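Local coordinates for protein transcobalamin-1 (Homo sapiens, PDB 4KKI) that binds vitamin B12 with femtomolar affinity and protects it from the acidic environment of the stomach, at residues 34-37 and 38-41; 108-111 and 112-116; 200-204 and 205-209. All coordinates share one frame; numbering follows the deposited sequence.

In the fold
All three contacts are local, at or beside helix ends in the N-terminal alpha domain, the alpha6-alpha6 helical barrel that holds cyanocobalamin together with the C-terminal beta domain. Contact 1 opens helix 37-45, contact 2 leads into and makes up the short helix 111-115, and contact 3 closes helix 185-203. They follow one another in series along the chain and do not touch: the nearest atoms of contacts 2 and 3 are about 12 Å apart, while the centres of contacts 1 and 3 lie about 38 Å apart. In contact 1 the side chain of Leu39 is about 9 Å from that of the cobalamin-binding Gln289, second shell at best; contacts 2 and 3 lie away from the binding residues and join parts of the fold.

Contact 1. Residues 34-37 and 38-41; sequences IRLK and PLLN
Lys37 and Asn41, one helical turn apart, meet through both backbone and side chain. Asn41 N gives Lys37 O a nearly straight hydrogen bond of 2.7 Å. Beside this bond Lys37, bent at chi2 (-59°), crosses the asparagine amide and brings its CD to 3.2 Å from Asn41 OD1. The touch is made by methylenes, with the ammonium lying farther from that oxygen. Asn41 holds CG anti to its own carbonyl carbon (chi1 -66°), which carries the amide back toward the preceding turn. With an alanine here, the bent Lys37 chain would probably lose the amide it crosses and be freer to swing.

Leu36 O accepts from Leu40 N at 3.2 Å, and more weakly from Leu39 N. Leu36 CD2 lies 4.1 Å from Leu39 CD1, and these two branched chains form the inward face. Leu36 and Leu39 both pack on Ile276 of helix 265-277 and Leu294 of helix 284-294, which fixes the inner side of the turn. Pro38 suits the first turn of helix 37-45, where a backbone nitrogen has no preceding helical carbonyl to bond to and the missing N-H costs nothing; Pro38 CD sits 3.4 Å from Arg35 O.

The turn is therefore amphipathic: leucines anchor the helix start to the domain, while the lysine and asparagine present polar groups outward.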
loop_
_atom_site.group_PDB
_atom_site.type_symbol
_atom_site.label_atom_id
_atom_site.label_comp_id
_atom_site.label_asym_id
_atom_site.label_seq_id
_atom_site.Cartn_x
_atom_site.Cartn_y
_atom_site.Cartn_z
ATOM N N ILE A 34 1.098 18.404 -16.198
ATOM C CA ILE A 34 -0.218 18.919 -15.843
ATOM C C ILE A 34 -1.195 17.778 -15.536
ATOM O O ILE A 34 -2.124 17.939 -14.744
ATOM C CB ILE A 34 -0.781 19.843 -16.958
ATOM C CG1 ILE A 34 -2.086 20.511 -16.515
ATOM C CG2 ILE A 34 -0.960 19.076 -18.267
ATOM C CD1 ILE A 34 -1.945 21.370 -15.276
ATOM N N ARG A 35 -0.964 16.620 -16.146
ATOM C CA ARG A 35 -1.812 15.454 -15.922
ATOM C C ARG A 35 -1.662 14.891 -14.510
ATOM O O ARG A 35 -2.515 14.137 -14.045
ATOM C CB ARG A 35 -1.516 14.366 -16.956
ATOM C CG ARG A 35 -2.075 14.652 -18.338
ATOM C CD ARG A 35 -1.733 13.530 -19.302
ATOM N NE ARG A 35 -2.503 13.612 -20.538
ATOM C CZ ARG A 35 -3.656 12.983 -20.743
ATOM N NH1 ARG A 35 -4.175 12.221 -19.791
ATOM N NH2 ARG A 35 -4.289 13.114 -21.901
ATOM N N LEU A 36 -0.581 15.262 -13.833
ATOM C CA LEU A 36 -0.344 14.797 -12.469
ATOM C C LEU A 36 -0.976 15.716 -11.427
ATOM O O LEU A 36 -0.969 15.406 -10.237
ATOM C CB LEU A 36 1.155 14.656 -12.202
ATOM C CG LEU A 36 1.885 13.657 -13.099
ATOM C CD1 LEU A 36 3.333 13.507 -12.669
ATOM C CD2 LEU A 36 1.175 12.316 -13.085
ATOM N N LYS A 37 -1.517 16.842 -11.883
ATOM C CA LYS A 37 -2.150 17.822 -10.994
ATOM C C LYS A 37 -3.241 17.259 -10.066
ATOM O O LYS A 37 -3.272 17.613 -8.886
ATOM C CB LYS A 37 -2.689 19.021 -11.788
ATOM C CG LYS A 37 -2.211 20.383 -11.291
ATOM C CD LYS A 37 -2.592 20.620 -9.835
ATOM C CE LYS A 37 -2.230 22.027 -9.371
ATOM N NZ LYS A 37 -3.046 23.079 -10.043
ATOM N N PRO A 38 -4.146 16.402 -10.588
ATOM C CA PRO A 38 -5.162 15.852 -9.680
ATOM C C PRO A 38 -4.555 15.109 -8.497
ATOM O O PRO A 38 -5.101 15.168 -7.393
ATOM C CB PRO A 38 -5.932 14.880 -10.577
ATOM C CG PRO A 38 -5.815 15.477 -11.931
ATOM C CD PRO A 38 -4.413 16.015 -11.987
ATOM N N LEU A 39 -3.434 14.431 -8.723
ATOM C CA LEU A 39 -2.737 13.742 -7.647
ATOM C C LEU A 39 -2.255 14.759 -6.626
ATOM O O LEU A 39 -2.418 14.569 -5.420
ATOM C CB LEU A 39 -1.543 12.953 -8.186
ATOM C CG LEU A 39 -1.812 11.882 -9.243
ATOM C CD1 LEU A 39 -0.528 11.136 -9.568
ATOM C CD2 LEU A 39 -2.889 10.923 -8.775
ATOM N N LEU A 40 -1.664 15.840 -7.125
ATOM C CA LEU A 40 -1.151 16.905 -6.275
ATOM C C LEU A 40 -2.288 17.529 -5.475
ATOM O O LEU A 40 -2.189 17.681 -4.259
ATOM C CB LEU A 40 -0.432 17.968 -7.116
ATOM C CG LEU A 40 0.726 17.480 -7.997
ATOM C CD1 LEU A 40 1.290 18.605 -8.861
ATOM C CD2 LEU A 40 1.824 16.856 -7.150
ATOM N N ASN A 41 -3.374 17.871 -6.163
ATOM C CA ASN A 41 -4.544 18.449 -5.513
ATOM C C ASN A 41 -5.096 17.561 -4.406
ATOM O O ASN A 41 -5.301 18.022 -3.288
ATOM C CB ASN A 41 -5.639 18.763 -6.535
ATOM C CG ASN A 41 -5.234 19.860 -7.498
ATOM O OD1 ASN A 41 -4.422 20.723 -7.165
ATOM N ND2 ASN A 41 -5.801 19.834 -8.698
#

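Contact 2. Residues 108-111 and 112-116; sequences AEEN and LIYDY
Glu110 and Ile113 cross at an angle, and they do so through carbon: Glu110 CG lies 3.9 Å from Ile113 CD1. The glutamate sets CG anti to its backbone N (chi1 -167°) and runs on extended, so the CG methylene meets the isoleucine while the carboxylate continues past it. Ile113, beta-branched, uses both arms. CG1 leads CD1 toward Glu110, and Ile113 CG2 sits over the centre of the Tyr114 ring, 4.2 Å above its plane, a neighbour's methyl laid on an aromatic face. Tyr114 CD2 comes to 3.6 Å from Glu110 O, so glutamate backbone, isoleucine and tyrosine are gathered on one side of the turn. Ile113 also reaches Ile99 and Leu102 of helix 92-102, and both it and Tyr114 touch Ile119 of helix 118-135.

Around the helix from this group, Leu112 folds CD1 back to 3.3 Å from Glu109 O, and it packs on Leu102 as well. Asp115 OD2 lies 3.2 Å from Asn111 O, two acceptors with no bond between them, and 3.5 Å from Asn111 CB.

The backbone bonds Leu112 N to Glu109 O and Ile113 N to Glu110 O, each 3.1 Å, span three residues. Asn111 O accepts two N-H groups, a short bond of 2.7 Å from Asp115 N and a weak one from Tyr114 N.

Chemically, the turn divides its roles: aliphatic and aromatic carbon joins the short helix 111-115 to its neighbours and Glu110 comes against Lys304, while Asn111 and Asp115 are polar residues suited to its exposed side.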
loop_
_atom_site.group_PDB
_atom_site.type_symbol
_atom_site.label_atom_id
_atom_site.label_comp_id
_atom_site.label_asym_id
_atom_site.label_seq_id
_atom_site.Cartn_x
_atom_site.Cartn_y
_atom_site.Cartn_z
ATOM N N ALA A 108 17.000 18.486 8.379
ATOM C CA ALA A 108 16.906 18.633 9.827
ATOM C C ALA A 108 15.932 17.627 10.436
ATOM O O ALA A 108 16.143 17.141 11.547
ATOM C CB ALA A 108 16.508 20.057 10.194
ATOM N N GLU A 109 14.871 17.311 9.700
ATOM C CA GLU A 109 13.843 16.398 10.189
ATOM C C GLU A 109 14.337 14.953 10.242
ATOM O O GLU A 109 13.769 14.120 10.949
ATOM C CB GLU A 109 12.572 16.499 9.338
ATOM C CG GLU A 109 11.759 17.775 9.557
ATOM C CD GLU A 109 12.401 19.008 8.942
ATOM O OE1 GLU A 109 12.057 20.132 9.367
ATOM O OE2 GLU A 109 13.242 18.853 8.032
ATOM N N GLU A 110 15.400 14.665 9.498
ATOM C CA GLU A 110 15.984 13.329 9.473
ATOM C C GLU A 110 16.593 12.965 10.826
ATOM O O GLU A 110 16.720 11.787 11.162
ATOM C CB GLU A 110 17.043 13.228 8.375
ATOM C CG GLU A 110 17.481 11.806 8.070
ATOM C CD GLU A 110 18.640 11.751 7.097
ATOM O OE1 GLU A 110 18.751 10.749 6.361
ATOM O OE2 GLU A 110 19.442 12.707 7.072
ATOM N N ASN A 111 16.966 13.982 11.597
ATOM C CA ASN A 111 17.494 13.777 12.940
ATOM C C ASN A 111 16.511 13.069 13.867
ATOM O O ASN A 111 16.920 12.398 14.814
ATOM C CB ASN A 111 17.925 15.109 13.562
ATOM C CG ASN A 111 19.321 15.527 13.139
ATOM O OD1 ASN A 111 19.513 16.089 12.062
ATOM N ND2 ASN A 111 20.301 15.259 13.993
ATOM N N LEU A 112 15.218 13.219 13.589
ATOM C CA LEU A 112 14.175 12.602 14.406
ATOM C C LEU A 112 14.311 11.084 14.415
ATOM O O LEU A 112 13.946 10.426 15.387
ATOM C CB LEU A 112 12.780 12.998 13.912
ATOM C CG LEU A 112 12.179 14.330 14.370
ATOM C CD1 LEU A 112 12.952 15.519 13.818
ATOM C CD2 LEU A 112 10.711 14.413 13.973
ATOM N N ILE A 113 14.834 10.538 13.324
ATOM C CA ILE A 113 15.064 9.105 13.222
ATOM C C ILE A 113 16.069 8.651 14.269
ATOM O O ILE A 113 15.867 7.644 14.948
ATOM C CB ILE A 113 15.601 8.720 11.837
ATOM C CG1 ILE A 113 14.624 9.161 10.745
ATOM C CG2 ILE A 113 15.860 7.222 11.768
ATOM C CD1 ILE A 113 15.131 8.931 9.336
ATOM N N TYR A 114 17.152 9.407 14.402
ATOM C CA TYR A 114 18.235 9.020 15.294
ATOM C C TYR A 114 18.048 9.566 16.706
ATOM O O TYR A 114 18.574 9.006 17.667
ATOM C CB TYR A 114 19.579 9.448 14.702
ATOM C CG TYR A 114 19.760 8.971 13.280
ATOM C CD1 TYR A 114 20.073 7.644 13.009
ATOM C CD2 TYR A 114 19.600 9.838 12.207
ATOM C CE1 TYR A 114 20.233 7.197 11.710
ATOM C CE2 TYR A 114 19.758 9.401 10.905
ATOM C CZ TYR A 114 20.074 8.079 10.664
ATOM O OH TYR A 114 20.232 7.638 9.370
ATOM N N ASP A 115 17.288 10.648 16.831
ATOM C CA ASP A 115 17.000 11.223 18.142
ATOM C C ASP A 115 15.948 10.408 18.888
ATOM O O ASP A 115 15.908 10.410 20.118
ATOM C CB ASP A 115 16.552 12.682 18.014
ATOM C CG ASP A 115 17.679 13.604 17.587
ATOM O OD1 ASP A 115 18.857 13.259 17.827
ATOM O OD2 ASP A 115 17.389 14.677 17.015
ATOM N N TYR A 116 15.101 9.708 18.138
ATOM C CA TYR A 116 14.056 8.883 18.735
ATOM C C TYR A 116 14.407 7.400 18.662
ATOM O O TYR A 116 13.663 6.554 19.163
ATOM C CB TYR A 116 12.713 9.125 18.041
ATOM C CG TYR A 116 12.156 10.521 18.215
ATOM C CD1 TYR A 116 12.410 11.255 19.368
ATOM C CD2 TYR A 116 11.375 11.104 17.225
ATOM C CE1 TYR A 116 11.899 12.531 19.529
ATOM C CE2 TYR A 116 10.861 12.379 17.377
ATOM C CZ TYR A 116 11.127 13.087 18.530
ATOM O OH TYR A 116 10.616 14.356 18.683
#

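Contact 3. Residues 200-204 and 205-209; sequences KSLIN and GQIKA
Ser201 faces Gln206 and Ile207 where the chain doubles back past the end of helix 185-203. Its hydroxyl, anti to the backbone N (chi1 179°), faces carbon: Ser201 OG lies 3.2 Å from Gln206 CB and 3.3 Å from Ile207 CG1. A small residue suits this buried place, where the returning chain comes close. Ser201 O accepts a weak, long bond of 3.4 Å from Ile207 N. Tyr161, in a neighbouring loop, touches both Ser201 and Ile207.

Leu202 comes next and reaches the returning chain with one branch: Leu202 CD2 lies 3.6 Å from Ala209 CB and 4.3 Å from Ile207 CG2, an apolar patch at the edge of the surface. Its carbonyl is tied to the same returning loop by a bridging water, 2.7 Å from Leu202 O and from Ile207 O.

Asn204 is the first residue to leave helical geometry, though its N still bonds to Lys200 O. Its side chain lies beside that of Gln206, pointing the same way with the amide planes 50° apart, and Asn204 ND2 gives Gln206 OE1 a weak bond of 3.4 Å. Gly205 follows, where the chain reverses.

The arrangement is a helix C-terminal turn: the last turn of helix 185-203 is closed by a weak bond spanning six residues, a bridging water and a hydrophobic contact, before the loop leads on to helix 213-229.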
loop_
_atom_site.group_PDB
_atom_site.type_symbol
_atom_site.label_atom_id
_atom_site.label_comp_id
_atom_site.label_asym_id
_atom_site.label_seq_id
_atom_site.Cartn_x
_atom_site.Cartn_y
_atom_site.Cartn_z
ATOM N N LYS A 200 21.547 -4.985 -3.497
ATOM C CA LYS A 200 22.490 -3.890 -3.689
ATOM C C LYS A 200 23.392 -3.754 -2.470
ATOM O O LYS A 200 24.592 -3.515 -2.596
ATOM C CB LYS A 200 21.752 -2.575 -3.949
ATOM C CG LYS A 200 20.800 -2.630 -5.128
ATOM C CD LYS A 200 19.989 -1.355 -5.258
ATOM C CE LYS A 200 20.758 -0.288 -6.002
ATOM N NZ LYS A 200 21.056 -0.724 -7.393
ATOM N N SER A 201 22.802 -3.929 -1.292
ATOM C CA SER A 201 23.535 -3.851 -0.037
ATOM C C SER A 201 24.590 -4.952 0.070
ATOM O O SER A 201 25.672 -4.731 0.612
ATOM C CB SER A 201 22.568 -3.924 1.146
ATOM O OG SER A 201 23.264 -3.867 2.377
ATOM N N LEU A 202 24.269 -6.132 -0.453
ATOM C CA LEU A 202 25.205 -7.255 -0.474
ATOM C C LEU A 202 26.365 -7.023 -1.437
ATOM O O LEU A 202 27.522 -7.284 -1.104
ATOM C CB LEU A 202 24.481 -8.550 -0.850
ATOM C CG LEU A 202 23.743 -9.267 0.278
ATOM C CD1 LEU A 202 22.953 -10.449 -0.261
ATOM C CD2 LEU A 202 24.732 -9.717 1.341
ATOM N N ILE A 203 26.045 -6.546 -2.636
ATOM C CA ILE A 203 27.050 -6.271 -3.656
ATOM C C ILE A 203 27.973 -5.135 -3.211
ATOM O O ILE A 203 29.170 -5.140 -3.506
ATOM C CB ILE A 203 26.390 -5.960 -5.018
ATOM C CG1 ILE A 203 25.555 -7.160 -5.478
ATOM C CG2 ILE A 203 27.436 -5.604 -6.066
ATOM C CD1 ILE A 203 24.844 -6.957 -6.800
ATOM N N ASN A 204 27.415 -4.171 -2.485
ATOM C CA ASN A 204 28.223 -3.140 -1.840
ATOM C C ASN A 204 28.890 -3.707 -0.591
ATOM O O ASN A 204 28.930 -4.922 -0.397
ATOM C CB ASN A 204 27.368 -1.924 -1.473
ATOM C CG ASN A 204 26.714 -1.279 -2.681
ATOM O OD1 ASN A 204 27.185 -1.419 -3.809
ATOM N ND2 ASN A 204 25.620 -0.563 -2.448
ATOM N N GLY A 205 29.407 -2.834 0.264
ATOM C CA GLY A 205 30.060 -3.283 1.480
ATOM C C GLY A 205 29.201 -3.110 2.718
ATOM O O GLY A 205 29.684 -3.255 3.840
ATOM N N GLN A 206 27.922 -2.809 2.514
ATOM C CA GLN A 206 27.023 -2.499 3.621
ATOM C C GLN A 206 26.708 -3.691 4.521
ATOM O O GLN A 206 26.713 -3.569 5.745
ATOM C CB GLN A 206 25.720 -1.884 3.106
ATOM C CG GLN A 206 25.723 -0.365 3.038
ATOM C CD GLN A 206 26.618 0.174 1.943
ATOM O OE1 GLN A 206 26.186 0.347 0.803
ATOM N NE2 GLN A 206 27.872 0.449 2.284
ATOM N N ILE A 207 26.432 -4.841 3.918
ATOM C CA ILE A 207 25.956 -5.992 4.679
ATOM C C ILE A 207 26.642 -7.299 4.285
ATOM O O ILE A 207 26.780 -7.607 3.102
ATOM C CB ILE A 207 24.420 -6.141 4.553
ATOM C CG1 ILE A 207 23.715 -5.096 5.417
ATOM C CG2 ILE A 207 23.969 -7.532 4.961
ATOM C CD1 ILE A 207 24.058 -5.195 6.888
ATOM N N LYS A 208 27.074 -8.058 5.288
ATOM C CA LYS A 208 27.645 -9.379 5.063
ATOM C C LYS A 208 26.578 -10.457 5.239
ATOM O O LYS A 208 25.612 -10.270 5.981
ATOM C CB LYS A 208 28.805 -9.631 6.028
ATOM C CG LYS A 208 29.935 -8.621 5.922
ATOM C CD LYS A 208 31.016 -8.897 6.955
ATOM C CE LYS A 208 32.137 -7.874 6.873
ATOM N NZ LYS A 208 33.181 -8.110 7.907
ATOM N N ALA A 209 26.756 -11.584 4.557
ATOM C CA ALA A 209 25.810 -12.692 4.647
ATOM C C ALA A 209 26.467 -14.013 4.275
ATOM O O ALA A 209 27.575 -14.034 3.736
ATOM C CB ALA A 209 24.611 -12.437 3.751
HETATM O O HOH W 1 28.786 -7.727 1.282
#